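Local coordinates for Serine/threonine-protein kinase Tel1 (Chaetomium thermophilum, PDB 6SKY) that phosphorylates serine and threonine residues of proteins and probably acts as a DNA damage sensor that activates checkpoint signalling, at residues 2468-2473 with 2490-2494; 2429-2435 with 2463-2467; 2517-2522 with 2654-2660; 2454-2458 with 2497-2503. All blocks are in the same frame, centred on the assembly; numbering follows the deposited sequence.

In the fold
The four contacts lie on the same side of the chain's centre and follow the chain from the end of the FAT region into the kinase domain. Helix 2461-2472 serves both interaction 2 and interaction 1, whose centres are about 11 Å apart. Interaction 4 joins helix 2444-2459 to the loop after helix 2483-2497; it encloses interaction 1 along the sequence and crosses interaction 2, touching both. Interaction 3 comes last, setting helix 2507-2522 against the antiparallel sheet near the nucleotide pocket, about 16 Å from interaction 1 and about 24 Å from interaction 4, between centres. Thr-2470 OG1 probably hydrogen-bonds Leu-2654 O, tying the helical bundle directly to that sheet.

Interaction 1. Residues 2468-2473 with 2490-2494; sequences IWTGAR and TDKIA
Thr-2490 and Ile-2468 meet at the tight part of this contact between helices 2461-2472 and 2483-2497. The methyl CG2 of Thr-2490, anti to its own backbone N, reaches the turn of the facing helix: it lies 3.4 Å from Ile-2468 O and 3.8 Å from Gly-2471 CA, against a surface that carries no side chain at the glycine. The hydroxyl OG1 takes the other branch and bonds back to Arg-2486 O, which satisfies it within its own helix. Ile-2468 spans one turn of helix 2483-2497, with CD1 3.9 Å from Thr-2490 CG2 and CG2 3.9 Å from Ala-2494 CB, while Ile-2493 CG2 touches Ile-2468 CD1 more distantly. Val-2453 and Cys-2457 of helix 2444-2459 and Trp-2507 of helix 2507-2522 also touch Ile-2468. Toward solvent the packing thins. Ala-2472 CB sits 3.7 Å from Asp-2491 OD1, and Arg-2473 NH1 stands 4.5 Å from the same oxygen, near the guanidinium plane but too far for a salt bridge; the firmer partner of this arginine is Asp-2511, bound through NH2. No hydrogen bond crosses between the segments. The short axes approach to 8.5 Å with their directions 131° apart, a closeness that the glycine and alanines permit. Two helices consecutive in the modelled chain thus pack at a steep crossing, as is common in all-helical regions, here the one leading to the kinase domain.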
loop_
_atom_site.group_PDB
_atom_site.type_symbol
_atom_site.label_atom_id
_atom_site.label_comp_id
_atom_site.label_asym_id
_atom_site.label_seq_id
_atom_site.Cartn_x
_atom_site.Cartn_y
_atom_site.Cartn_z
ATOM N N ILE A 2468 32.502 -25.980 28.935
ATOM C CA ILE A 2468 33.219 -27.240 29.103
ATOM C C ILE A 2468 33.269 -27.641 30.571
ATOM O O ILE A 2468 33.051 -28.807 30.915
ATOM C CB ILE A 2468 34.625 -27.144 28.493
ATOM C CG1 ILE A 2468 34.518 -26.941 26.990
ATOM C CG2 ILE A 2468 35.415 -28.382 28.801
ATOM C CD1 ILE A 2468 33.520 -27.839 26.333
ATOM N N TRP A 2469 33.546 -26.688 31.459
ATOM C CA TRP A 2469 33.606 -27.001 32.882
ATOM C C TRP A 2469 32.268 -27.519 33.383
ATOM O O TRP A 2469 32.206 -28.524 34.093
ATOM C CB TRP A 2469 34.036 -25.775 33.685
ATOM C CG TRP A 2469 34.373 -26.109 35.095
ATOM C CD1 TRP A 2469 35.585 -26.467 35.573
ATOM C CD2 TRP A 2469 33.478 -26.143 36.209
ATOM N NE1 TRP A 2469 35.511 -26.718 36.915
ATOM C CE2 TRP A 2469 34.223 -26.525 37.329
ATOM C CE3 TRP A 2469 32.116 -25.882 36.368
ATOM C CZ2 TRP A 2469 33.658 -26.651 38.584
ATOM C CZ3 TRP A 2469 31.561 -26.012 37.614
ATOM C CH2 TRP A 2469 32.325 -26.390 38.703
ATOM N N THR A 2470 31.180 -26.843 33.028
ATOM C CA THR A 2470 29.866 -27.291 33.466
ATOM C C THR A 2470 29.531 -28.661 32.902
ATOM O O THR A 2470 28.907 -29.483 33.579
ATOM C CB THR A 2470 28.810 -26.279 33.058
ATOM O OG1 THR A 2470 29.161 -25.001 33.591
ATOM C CG2 THR A 2470 27.468 -26.682 33.594
ATOM N N GLY A 2471 29.934 -28.934 31.665
ATOM C CA GLY A 2471 29.637 -30.230 31.088
ATOM C C GLY A 2471 30.406 -31.357 31.745
ATOM O O GLY A 2471 29.890 -32.464 31.893
ATOM N N ALA A 2472 31.646 -31.099 32.143
ATOM C CA ALA A 2472 32.442 -32.159 32.742
ATOM C C ALA A 2472 32.058 -32.390 34.198
ATOM O O ALA A 2472 31.770 -33.520 34.598
ATOM C CB ALA A 2472 33.927 -31.827 32.620
ATOM N N ARG A 2473 32.041 -31.336 35.002
ATOM C CA ARG A 2473 31.748 -31.447 36.427
ATOM C C ARG A 2473 30.254 -31.386 36.708
ATOM O O ARG A 2473 29.574 -32.409 36.721
ATOM C CB ARG A 2473 32.465 -30.340 37.195
ATOM C CG ARG A 2473 33.877 -30.075 36.706
ATOM C CD ARG A 2473 34.819 -31.200 37.074
ATOM N NE ARG A 2473 35.797 -31.477 36.025
ATOM C CZ ARG A 2473 36.970 -30.865 35.910
ATOM N NH1 ARG A 2473 37.798 -31.192 34.928
ATOM N NH2 ARG A 2473 37.318 -29.927 36.777
ATOM N N THR A 2490 32.559 -34.334 27.051
ATOM C CA THR A 2490 33.062 -33.075 27.578
ATOM C C THR A 2490 34.266 -33.295 28.480
ATOM O O THR A 2490 35.166 -32.454 28.517
ATOM C CB THR A 2490 31.955 -32.340 28.318
ATOM O OG1 THR A 2490 30.731 -32.492 27.599
ATOM C CG2 THR A 2490 32.272 -30.879 28.391
ATOM N N ASP A 2491 34.329 -34.430 29.177
ATOM C CA ASP A 2491 35.505 -34.725 29.987
ATOM C C ASP A 2491 36.735 -34.944 29.119
ATOM O O ASP A 2491 37.833 -34.503 29.472
ATOM C CB ASP A 2491 35.242 -35.947 30.856
ATOM C CG ASP A 2491 35.602 -35.718 32.302
ATOM O OD1 ASP A 2491 36.253 -34.698 32.597
ATOM O OD2 ASP A 2491 35.227 -36.556 33.148
ATOM N N LYS A 2492 36.576 -35.623 27.983
ATOM C CA LYS A 2492 37.711 -35.784 27.074
ATOM C C LYS A 2492 38.178 -34.442 26.529
ATOM O O LYS A 2492 39.386 -34.188 26.436
ATOM C CB LYS A 2492 37.349 -36.722 25.928
ATOM C CG LYS A 2492 36.975 -38.111 26.378
ATOM C CD LYS A 2492 36.455 -38.937 25.230
ATOM C CE LYS A 2492 35.701 -40.145 25.742
ATOM N NZ LYS A 2492 35.206 -40.998 24.632
ATOM N N ILE A 2493 37.238 -33.565 26.167
ATOM C CA ILE A 2493 37.625 -32.243 25.674
ATOM C C ILE A 2493 38.331 -31.447 26.763
ATOM O O ILE A 2493 39.269 -30.699 26.487
ATOM C CB ILE A 2493 36.408 -31.480 25.127
ATOM C CG1 ILE A 2493 35.877 -32.142 23.871
ATOM C CG2 ILE A 2493 36.776 -30.055 24.791
ATOM C CD1 ILE A 2493 34.774 -31.369 23.239
ATOM N N ALA A 2494 37.897 -31.592 28.018
ATOM C CA ALA A 2494 38.557 -30.880 29.109
ATOM C C ALA A 2494 39.976 -31.388 29.326
ATOM O O ALA A 2494 40.908 -30.595 29.532
ATOM C CB ALA A 2494 37.743 -31.017 30.387
#

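Interaction 2. Residues 2429-2435 with 2463-2467; sequences LLMNQLS and HGMYH
Met-2431 and Asn-2432 meet the imidazole of His-2467, which carries most of this contact. Met-2431 CB lies over one face of the ring, 3.9 Å from its centroid and 28° off the normal, a CH-pi contact. Asn-2432 brings its amide almost perpendicular to the ring, the planes 88° apart, and OD1 accepts a weak, strongly bent hydrogen bond from His-2467 NE2 at 3.2 Å. Beyond CB the methionine bends at both chi2 and chi3 and turns toward the other helix, where CE rests 4.1 Å from Gly-2464 CA and CG lies 3.9 Å from His-2463 O. The imidazole is placed by its own helix: with CG anti to the carbonyl carbon (chi1 -69°) it folds back along the preceding turn, and ND1 makes a weak bond of 3.4 Å to His-2463 O, which sits at the ring edge in its plane. One shell further out, Val-2453 and Ile-2456 of helix 2444-2459 pack on Met-2431, and Ile-2621 and Gln-2624 of helix 2616-2632 touch Asn-2432. His-2463 is itself held through NE2 by Ile-2562 O. The imidazole of His-2467 thus has an oxygen near each nitrogen, one from the Asn-2432 side chain and one from the backbone of His-2463. Using both as donors at once would require a protonated ring, and the two oxygens would tend to stabilise that form, although both bonds are weak and probably limit the effect.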
loop_
_atom_site.group_PDB
_atom_site.type_symbol
_atom_site.label_atom_id
_atom_site.label_comp_id
_atom_site.label_asym_id
_atom_site.label_seq_id
_atom_site.Cartn_x
_atom_site.Cartn_y
_atom_site.Cartn_z
ATOM N N LEU A 2429 29.153 -17.766 19.915
ATOM C CA LEU A 2429 27.953 -17.516 20.700
ATOM C C LEU A 2429 26.941 -18.647 20.631
ATOM O O LEU A 2429 25.866 -18.524 21.218
ATOM C CB LEU A 2429 27.282 -16.216 20.256
ATOM C CG LEU A 2429 27.939 -14.896 20.652
ATOM C CD1 LEU A 2429 27.062 -13.730 20.241
ATOM C CD2 LEU A 2429 28.214 -14.853 22.136
ATOM N N LEU A 2430 27.248 -19.737 19.936
ATOM C CA LEU A 2430 26.365 -20.892 19.840
ATOM C C LEU A 2430 26.926 -22.087 20.593
ATOM O O LEU A 2430 26.801 -23.221 20.147
ATOM C CB LEU A 2430 26.128 -21.290 18.390
ATOM C CG LEU A 2430 26.032 -20.228 17.308
ATOM C CD1 LEU A 2430 25.742 -20.907 16.000
ATOM C CD2 LEU A 2430 24.966 -19.217 17.639
ATOM N N MET A 2431 27.565 -21.855 21.732
ATOM C CA MET A 2431 28.125 -22.956 22.499
ATOM C C MET A 2431 27.102 -23.634 23.393
ATOM O O MET A 2431 27.370 -24.730 23.886
ATOM C CB MET A 2431 29.298 -22.468 23.339
ATOM C CG MET A 2431 30.594 -22.347 22.585
ATOM S SD MET A 2431 31.319 -23.936 22.192
ATOM C CE MET A 2431 31.428 -24.655 23.816
ATOM N N ASN A 2432 25.946 -23.020 23.620
ATOM C CA ASN A 2432 24.892 -23.708 24.349
ATOM C C ASN A 2432 24.292 -24.832 23.524
ATOM O O ASN A 2432 23.902 -25.861 24.077
ATOM C CB ASN A 2432 23.804 -22.726 24.757
ATOM C CG ASN A 2432 24.113 -22.023 26.046
ATOM O OD1 ASN A 2432 24.577 -22.637 26.999
ATOM N ND2 ASN A 2432 23.854 -20.725 26.090
ATOM N N GLN A 2433 24.201 -24.649 22.211
ATOM C CA GLN A 2433 23.652 -25.658 21.321
ATOM C C GLN A 2433 24.691 -26.662 20.869
ATOM O O GLN A 2433 24.346 -27.805 20.567
ATOM C CB GLN A 2433 23.032 -25.000 20.090
ATOM C CG GLN A 2433 21.708 -24.308 20.338
ATOM C CD GLN A 2433 21.858 -22.915 20.898
ATOM O OE1 GLN A 2433 22.525 -22.070 20.312
ATOM N NE2 GLN A 2433 21.228 -22.665 22.035
ATOM N N LEU A 2434 25.954 -26.261 20.798
ATOM C CA LEU A 2434 26.990 -27.174 20.344
ATOM C C LEU A 2434 27.401 -28.139 21.440
ATOM O O LEU A 2434 27.545 -29.334 21.190
ATOM C CB LEU A 2434 28.199 -26.389 19.856
ATOM C CG LEU A 2434 28.016 -25.645 18.542
ATOM C CD1 LEU A 2434 29.218 -24.796 18.262
ATOM C CD2 LEU A 2434 27.796 -26.626 17.430
ATOM N N SER A 2435 27.599 -27.642 22.652
ATOM C CA SER A 2435 28.003 -28.482 23.766
ATOM C C SER A 2435 26.863 -29.322 24.312
ATOM O O SER A 2435 27.089 -30.132 25.211
ATOM C CB SER A 2435 28.590 -27.620 24.882
ATOM O OG SER A 2435 27.630 -26.713 25.385
ATOM N N HIS A 2463 34.630 -17.797 26.228
ATOM C CA HIS A 2463 33.325 -18.075 25.661
ATOM C C HIS A 2463 33.010 -19.556 25.578
ATOM O O HIS A 2463 31.856 -19.906 25.323
ATOM C CB HIS A 2463 33.207 -17.467 24.258
ATOM C CG HIS A 2463 33.213 -15.973 24.245
ATOM N ND1 HIS A 2463 34.371 -15.234 24.324
ATOM C CD2 HIS A 2463 32.202 -15.081 24.167
ATOM C CE1 HIS A 2463 34.073 -13.949 24.295
ATOM N NE2 HIS A 2463 32.762 -13.830 24.202
ATOM N N GLY A 2464 33.986 -20.433 25.784
ATOM C CA GLY A 2464 33.725 -21.853 25.707
ATOM C C GLY A 2464 34.112 -22.648 26.936
ATOM O O GLY A 2464 33.582 -23.740 27.171
ATOM N N MET A 2465 35.020 -22.123 27.746
ATOM C CA MET A 2465 35.565 -22.974 28.786
ATOM C C MET A 2465 34.641 -23.128 29.977
ATOM O O MET A 2465 34.715 -24.146 30.664
ATOM C CB MET A 2465 36.928 -22.464 29.218
ATOM C CG MET A 2465 38.024 -23.403 28.782
ATOM S SD MET A 2465 39.453 -22.590 28.096
ATOM C CE MET A 2465 39.897 -21.578 29.479
ATOM N N TYR A 2466 33.738 -22.184 30.218
ATOM C CA TYR A 2466 32.748 -22.408 31.262
ATOM C C TYR A 2466 31.725 -23.451 30.846
ATOM O O TYR A 2466 31.256 -24.223 31.686
ATOM C CB TYR A 2466 32.061 -21.104 31.625
ATOM C CG TYR A 2466 32.845 -20.290 32.606
ATOM C CD1 TYR A 2466 32.845 -20.610 33.945
ATOM C CD2 TYR A 2466 33.590 -19.207 32.195
ATOM C CE1 TYR A 2466 33.559 -19.877 34.842
ATOM C CE2 TYR A 2466 34.306 -18.470 33.087
ATOM C CZ TYR A 2466 34.288 -18.807 34.409
ATOM O OH TYR A 2466 35.009 -18.068 35.307
ATOM N N HIS A 2467 31.375 -23.499 29.564
ATOM C CA HIS A 2467 30.527 -24.573 29.071
ATOM C C HIS A 2467 31.207 -25.915 29.235
ATOM O O HIS A 2467 30.572 -26.896 29.636
ATOM C CB HIS A 2467 30.178 -24.344 27.607
ATOM C CG HIS A 2467 29.268 -23.184 27.383
ATOM N ND1 HIS A 2467 29.700 -21.996 26.845
ATOM C CD2 HIS A 2467 27.951 -23.027 27.634
ATOM C CE1 HIS A 2467 28.686 -21.157 26.769
ATOM N NE2 HIS A 2467 27.613 -21.757 27.245
#

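Interaction 3. Residues 2517-2522 with 2654-2660; sequences YHALAM and LTSSSGL
The helix bearing Tyr-2517 and Ala-2521 crosses the strand bearing Ser-2658 and Leu-2660 at 114° between their short axes, which approach to 8.3 Å. At one end Leu-2660 meets the phenol of Tyr-2517 at about a right angle: CD1 stands over the ring centre, 3.9 Å from the centroid and 2° off the normal, and CD2 packs 3.6 Å from Tyr-2517 CD1. The phenol is fixed further by the hydrogen bond of its OH to Gln-2607 and by an edge-to-face contact with Phe-2546. Leu-2654 CD1 fills in beside Tyr-2517 CB at 3.8 Å. His-2518, its CG anti to the backbone N (chi1 175°), leans over the hairpin bend, where Thr-2655 CG2 covers one ring face 4.2 Å from the centroid. One turn beyond Tyr-2517, Ala-2521 CB meets Ser-2658 CB at 3.8 Å, and the bent chain of Met-2522 brings CE to 3.7 Å from Ser-2658 CB. Strands 2651-2655 and 2658-2662 form a tight beta hairpin at one side of the antiparallel sheet. The second strand runs on into Ile-2661 and Glu-2662 of the nucleotide pocket, so the helix packs on an N-lobe sheet of the PI3-kinase-like fold.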
loop_
_atom_site.group_PDB
_atom_site.type_symbol
_atom_site.label_atom_id
_atom_site.label_comp_id
_atom_site.label_asym_id
_atom_site.label_seq_id
_atom_site.Cartn_x
_atom_site.Cartn_y
_atom_site.Cartn_z
ATOM N N TYR A 2517 33.802 -20.936 43.650
ATOM C CA TYR A 2517 32.519 -20.250 43.499
ATOM C C TYR A 2517 31.360 -21.181 43.812
ATOM O O TYR A 2517 30.402 -20.790 44.482
ATOM C CB TYR A 2517 32.362 -19.702 42.085
ATOM C CG TYR A 2517 32.703 -18.249 41.927
ATOM C CD1 TYR A 2517 32.018 -17.285 42.621
ATOM C CD2 TYR A 2517 33.693 -17.844 41.062
ATOM C CE1 TYR A 2517 32.319 -15.967 42.473
ATOM C CE2 TYR A 2517 33.998 -16.530 40.910
ATOM C CZ TYR A 2517 33.308 -15.597 41.617
ATOM O OH TYR A 2517 33.612 -14.275 41.467
ATOM N N HIS A 2518 31.427 -22.420 43.333
ATOM C CA HIS A 2518 30.368 -23.378 43.610
ATOM C C HIS A 2518 30.320 -23.742 45.086
ATOM O O HIS A 2518 29.234 -23.869 45.665
ATOM C CB HIS A 2518 30.572 -24.618 42.750
ATOM C CG HIS A 2518 29.615 -25.722 43.046
ATOM N ND1 HIS A 2518 30.024 -27.014 43.280
ATOM C CD2 HIS A 2518 28.266 -25.731 43.143
ATOM C CE1 HIS A 2518 28.969 -27.773 43.509
ATOM N NE2 HIS A 2518 27.890 -27.018 43.434
ATOM N N ALA A 2519 31.484 -23.923 45.713
ATOM C CA ALA A 2519 31.498 -24.210 47.142
ATOM C C ALA A 2519 30.882 -23.069 47.932
ATOM O O ALA A 2519 30.131 -23.299 48.883
ATOM C CB ALA A 2519 32.923 -24.476 47.615
ATOM N N LEU A 2520 31.182 -21.829 47.551
ATOM C CA LEU A 2520 30.580 -20.688 48.227
ATOM C C LEU A 2520 29.080 -20.626 47.983
ATOM O O LEU A 2520 28.316 -20.261 48.879
ATOM C CB LEU A 2520 31.247 -19.399 47.765
ATOM C CG LEU A 2520 30.713 -18.110 48.365
ATOM C CD1 LEU A 2520 31.213 -17.950 49.777
ATOM C CD2 LEU A 2520 31.145 -16.952 47.518
ATOM N N ALA A 2521 28.641 -20.980 46.777
ATOM C CA ALA A 2521 27.216 -20.969 46.472
ATOM C C ALA A 2521 26.461 -21.964 47.337
ATOM O O ALA A 2521 25.405 -21.649 47.892
ATOM C CB ALA A 2521 26.996 -21.276 44.994
ATOM N N MET A 2522 26.996 -23.174 47.470
ATOM C CA MET A 2522 26.277 -24.228 48.170
ATOM C C MET A 2522 26.242 -24.031 49.680
ATOM O O MET A 2522 25.419 -24.657 50.352
ATOM C CB MET A 2522 26.902 -25.583 47.841
ATOM C CG MET A 2522 26.663 -26.064 46.422
ATOM S SD MET A 2522 24.935 -26.435 46.092
ATOM C CE MET A 2522 24.437 -24.962 45.217
ATOM N N LEU A 2654 26.781 -22.629 36.771
ATOM C CA LEU A 2654 27.977 -23.396 37.091
ATOM C C LEU A 2654 27.665 -24.884 37.125
ATOM O O LEU A 2654 28.301 -25.678 36.431
ATOM C CB LEU A 2654 28.558 -22.938 38.428
ATOM C CG LEU A 2654 29.293 -21.607 38.419
ATOM C CD1 LEU A 2654 29.689 -21.239 39.814
ATOM C CD2 LEU A 2654 30.503 -21.698 37.536
ATOM N N THR A 2655 26.688 -25.269 37.932
ATOM C CA THR A 2655 26.235 -26.647 37.999
ATOM C C THR A 2655 24.726 -26.663 37.842
ATOM O O THR A 2655 24.125 -25.623 37.571
ATOM C CB THR A 2655 26.661 -27.286 39.317
ATOM O OG1 THR A 2655 26.385 -26.384 40.392
ATOM C CG2 THR A 2655 28.142 -27.579 39.303
ATOM N N SER A 2656 24.095 -27.818 38.008
ATOM C CA SER A 2656 22.641 -27.879 37.943
ATOM C C SER A 2656 21.979 -27.310 39.180
ATOM O O SER A 2656 20.762 -27.426 39.323
ATOM C CB SER A 2656 22.174 -29.320 37.734
ATOM O OG SER A 2656 22.369 -29.731 36.394
ATOM N N SER A 2657 22.748 -26.700 40.072
ATOM C CA SER A 2657 22.198 -26.182 41.314
ATOM C C SER A 2657 22.771 -24.826 41.701
ATOM O O SER A 2657 22.479 -24.344 42.797
ATOM C CB SER A 2657 22.446 -27.179 42.440
ATOM O OG SER A 2657 23.798 -27.603 42.438
ATOM N N SER A 2658 23.573 -24.196 40.852
ATOM C CA SER A 2658 24.260 -22.984 41.262
ATOM C C SER A 2658 24.626 -22.162 40.039
ATOM O O SER A 2658 24.778 -22.681 38.932
ATOM C CB SER A 2658 25.514 -23.306 42.080
ATOM O OG SER A 2658 26.434 -24.066 41.324
ATOM N N GLY A 2659 24.787 -20.867 40.265
ATOM C CA GLY A 2659 25.185 -19.995 39.180
ATOM C C GLY A 2659 25.663 -18.663 39.692
ATOM O O GLY A 2659 25.557 -18.344 40.876
ATOM N N LEU A 2660 26.214 -17.892 38.769
ATOM C CA LEU A 2660 26.590 -16.509 39.002
ATOM C C LEU A 2660 25.722 -15.628 38.124
ATOM O O LEU A 2660 25.692 -15.804 36.904
ATOM C CB LEU A 2660 28.058 -16.272 38.680
ATOM C CG LEU A 2660 29.059 -17.164 39.385
ATOM C CD1 LEU A 2660 30.430 -16.804 38.916
ATOM C CD2 LEU A 2660 28.935 -16.964 40.863
#

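Interaction 4. Residues 2454-2458 with 2497-2503; sequences YRICV and LSKNNKV
Tyr-2454 and Leu-2497 project from facing backbones and overlap side by side, pointing opposite ways, so that leucine CD2 comes alongside the phenol, 4.0 Å from Tyr-2454 CE1. The tyrosine achieves this with CG anti to its backbone N (chi1 179°), which swings the ring out from the helix toward the loop. Val-2458, one turn on, lays CG2 over one face of the same ring, off centre, and presents that methyl to Leu-2497 CD2 at 3.8 Å. The second leucine branch, CD1, turns to Cys-2457 CB at 4.0 Å. Asn-2500 approaches from the opposite direction to the tyrosine, its CB 3.8 Å from Tyr-2454 OH. The extended chain of Lys-2502 crosses Val-2458 at about a right angle, with CD 3.9 Å from Val-2458 CG1. Val-2503 closes the inner side, where its CG2 lies 3.6 Å from Val-2458 O, and Met-2465 of helix 2461-2472 touches both Leu-2497 and Val-2503. Much of the hold of helix 2444-2459 on the loop is thus probably apolar, from dispersion and the burial of methyls, aromatic ring and lysine methylenes.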
loop_
_atom_site.group_PDB
_atom_site.type_symbol
_atom_site.label_atom_id
_atom_site.label_comp_id
_atom_site.label_asym_id
_atom_site.label_seq_id
_atom_site.Cartn_x
_atom_site.Cartn_y
_atom_site.Cartn_z
ATOM N N TYR A 2454 36.334 -27.900 20.434
ATOM C CA TYR A 2454 37.702 -27.729 20.903
ATOM C C TYR A 2454 38.330 -26.458 20.347
ATOM O O TYR A 2454 38.935 -25.676 21.087
ATOM C CB TYR A 2454 38.512 -28.958 20.507
ATOM C CG TYR A 2454 39.957 -28.913 20.896
ATOM C CD1 TYR A 2454 40.358 -29.264 22.165
ATOM C CD2 TYR A 2454 40.923 -28.537 19.986
ATOM C CE1 TYR A 2454 41.674 -29.224 22.520
ATOM C CE2 TYR A 2454 42.240 -28.496 20.333
ATOM C CZ TYR A 2454 42.611 -28.841 21.601
ATOM O OH TYR A 2454 43.935 -28.802 21.952
ATOM N N ARG A 2455 38.201 -26.234 19.040
ATOM C CA ARG A 2455 38.800 -25.048 18.441
ATOM C C ARG A 2455 38.150 -23.766 18.932
ATOM O O ARG A 2455 38.834 -22.750 19.089
ATOM C CB ARG A 2455 38.729 -25.137 16.923
ATOM C CG ARG A 2455 39.654 -26.178 16.357
ATOM C CD ARG A 2455 39.721 -26.121 14.852
ATOM N NE ARG A 2455 38.443 -26.434 14.232
ATOM C CZ ARG A 2455 37.717 -25.564 13.546
ATOM N NH1 ARG A 2455 36.567 -25.935 13.018
ATOM N NH2 ARG A 2455 38.149 -24.327 13.379
ATOM N N ILE A 2456 36.842 -23.779 19.190
ATOM C CA ILE A 2456 36.214 -22.592 19.763
ATOM C C ILE A 2456 36.763 -22.317 21.151
ATOM O O ILE A 2456 37.072 -21.173 21.492
ATOM C CB ILE A 2456 34.686 -22.736 19.797
ATOM C CG1 ILE A 2456 34.122 -22.825 18.392
ATOM C CG2 ILE A 2456 34.080 -21.558 20.506
ATOM C CD1 ILE A 2456 32.682 -23.185 18.374
ATOM N N CYS A 2457 36.890 -23.352 21.981
ATOM C CA CYS A 2457 37.406 -23.135 23.327
ATOM C C CYS A 2457 38.871 -22.741 23.331
ATOM O O CYS A 2457 39.332 -22.143 24.303
ATOM C CB CYS A 2457 37.213 -24.380 24.181
ATOM S SG CYS A 2457 35.506 -24.834 24.412
ATOM N N VAL A 2458 39.616 -23.061 22.278
ATOM C CA VAL A 2458 41.016 -22.649 22.230
ATOM C C VAL A 2458 41.153 -21.214 21.738
ATOM O O VAL A 2458 41.955 -20.444 22.271
ATOM C CB VAL A 2458 41.827 -23.625 21.369
ATOM C CG1 VAL A 2458 43.202 -23.089 21.138
ATOM C CG2 VAL A 2458 41.919 -24.943 22.052
ATOM N N LEU A 2497 42.013 -29.899 26.652
ATOM C CA LEU A 2497 42.253 -28.476 26.863
ATOM C C LEU A 2497 43.371 -28.252 27.862
ATOM O O LEU A 2497 44.175 -27.329 27.705
ATOM C CB LEU A 2497 40.988 -27.782 27.353
ATOM C CG LEU A 2497 39.967 -27.312 26.331
ATOM C CD1 LEU A 2497 38.902 -26.533 27.036
ATOM C CD2 LEU A 2497 40.637 -26.467 25.282
ATOM N N SER A 2498 43.430 -29.069 28.910
ATOM C CA SER A 2498 44.545 -28.925 29.837
ATOM C C SER A 2498 45.749 -29.704 29.332
ATOM O O SER A 2498 46.364 -30.467 30.079
ATOM C CB SER A 2498 44.164 -29.408 31.233
ATOM O OG SER A 2498 43.864 -30.789 31.219
ATOM N N LYS A 2499 46.082 -29.528 28.059
ATOM C CA LYS A 2499 47.268 -30.142 27.485
ATOM C C LYS A 2499 47.983 -29.287 26.457
ATOM O O LYS A 2499 49.114 -29.626 26.097
ATOM C CB LYS A 2499 46.915 -31.485 26.838
ATOM C CG LYS A 2499 47.186 -32.698 27.702
ATOM C CD LYS A 2499 46.985 -33.968 26.898
ATOM C CE LYS A 2499 47.583 -35.172 27.600
ATOM N NZ LYS A 2499 47.510 -36.405 26.766
ATOM N N ASN A 2500 47.377 -28.221 25.945
ATOM C CA ASN A 2500 47.964 -27.471 24.849
ATOM C C ASN A 2500 48.434 -26.105 25.327
ATOM O O ASN A 2500 48.011 -25.601 26.370
ATOM C CB ASN A 2500 46.979 -27.334 23.682
ATOM C CG ASN A 2500 45.887 -26.328 23.941
ATOM O OD1 ASN A 2500 45.504 -26.082 25.080
ATOM N ND2 ASN A 2500 45.367 -25.745 22.872
ATOM N N ASN A 2501 49.319 -25.510 24.531
ATOM C CA ASN A 2501 50.117 -24.386 24.999
ATOM C C ASN A 2501 49.363 -23.070 24.970
ATOM O O ASN A 2501 49.664 -22.180 25.769
ATOM C CB ASN A 2501 51.382 -24.276 24.157
ATOM C CG ASN A 2501 52.043 -25.613 23.946
ATOM O OD1 ASN A 2501 52.355 -25.997 22.820
ATOM N ND2 ASN A 2501 52.243 -26.346 25.034
ATOM N N LYS A 2502 48.400 -22.917 24.063
ATOM C CA LYS A 2502 47.661 -21.663 23.990
ATOM C C LYS A 2502 46.815 -21.457 25.233
ATOM O O LYS A 2502 46.829 -20.378 25.834
ATOM C CB LYS A 2502 46.788 -21.635 22.742
ATOM C CG LYS A 2502 47.549 -21.855 21.467
ATOM C CD LYS A 2502 46.695 -21.499 20.272
ATOM C CE LYS A 2502 47.464 -21.620 18.972
ATOM N NZ LYS A 2502 46.623 -21.196 17.820
ATOM N N VAL A 2503 46.064 -22.480 25.628
ATOM C CA VAL A 2503 45.214 -22.395 26.803
ATOM C C VAL A 2503 45.694 -23.419 27.820
ATOM O O VAL A 2503 45.182 -24.540 27.888
ATOM C CB VAL A 2503 43.738 -22.619 26.430
ATOM C CG1 VAL A 2503 42.873 -22.509 27.641
ATOM C CG2 VAL A 2503 43.303 -21.600 25.411
#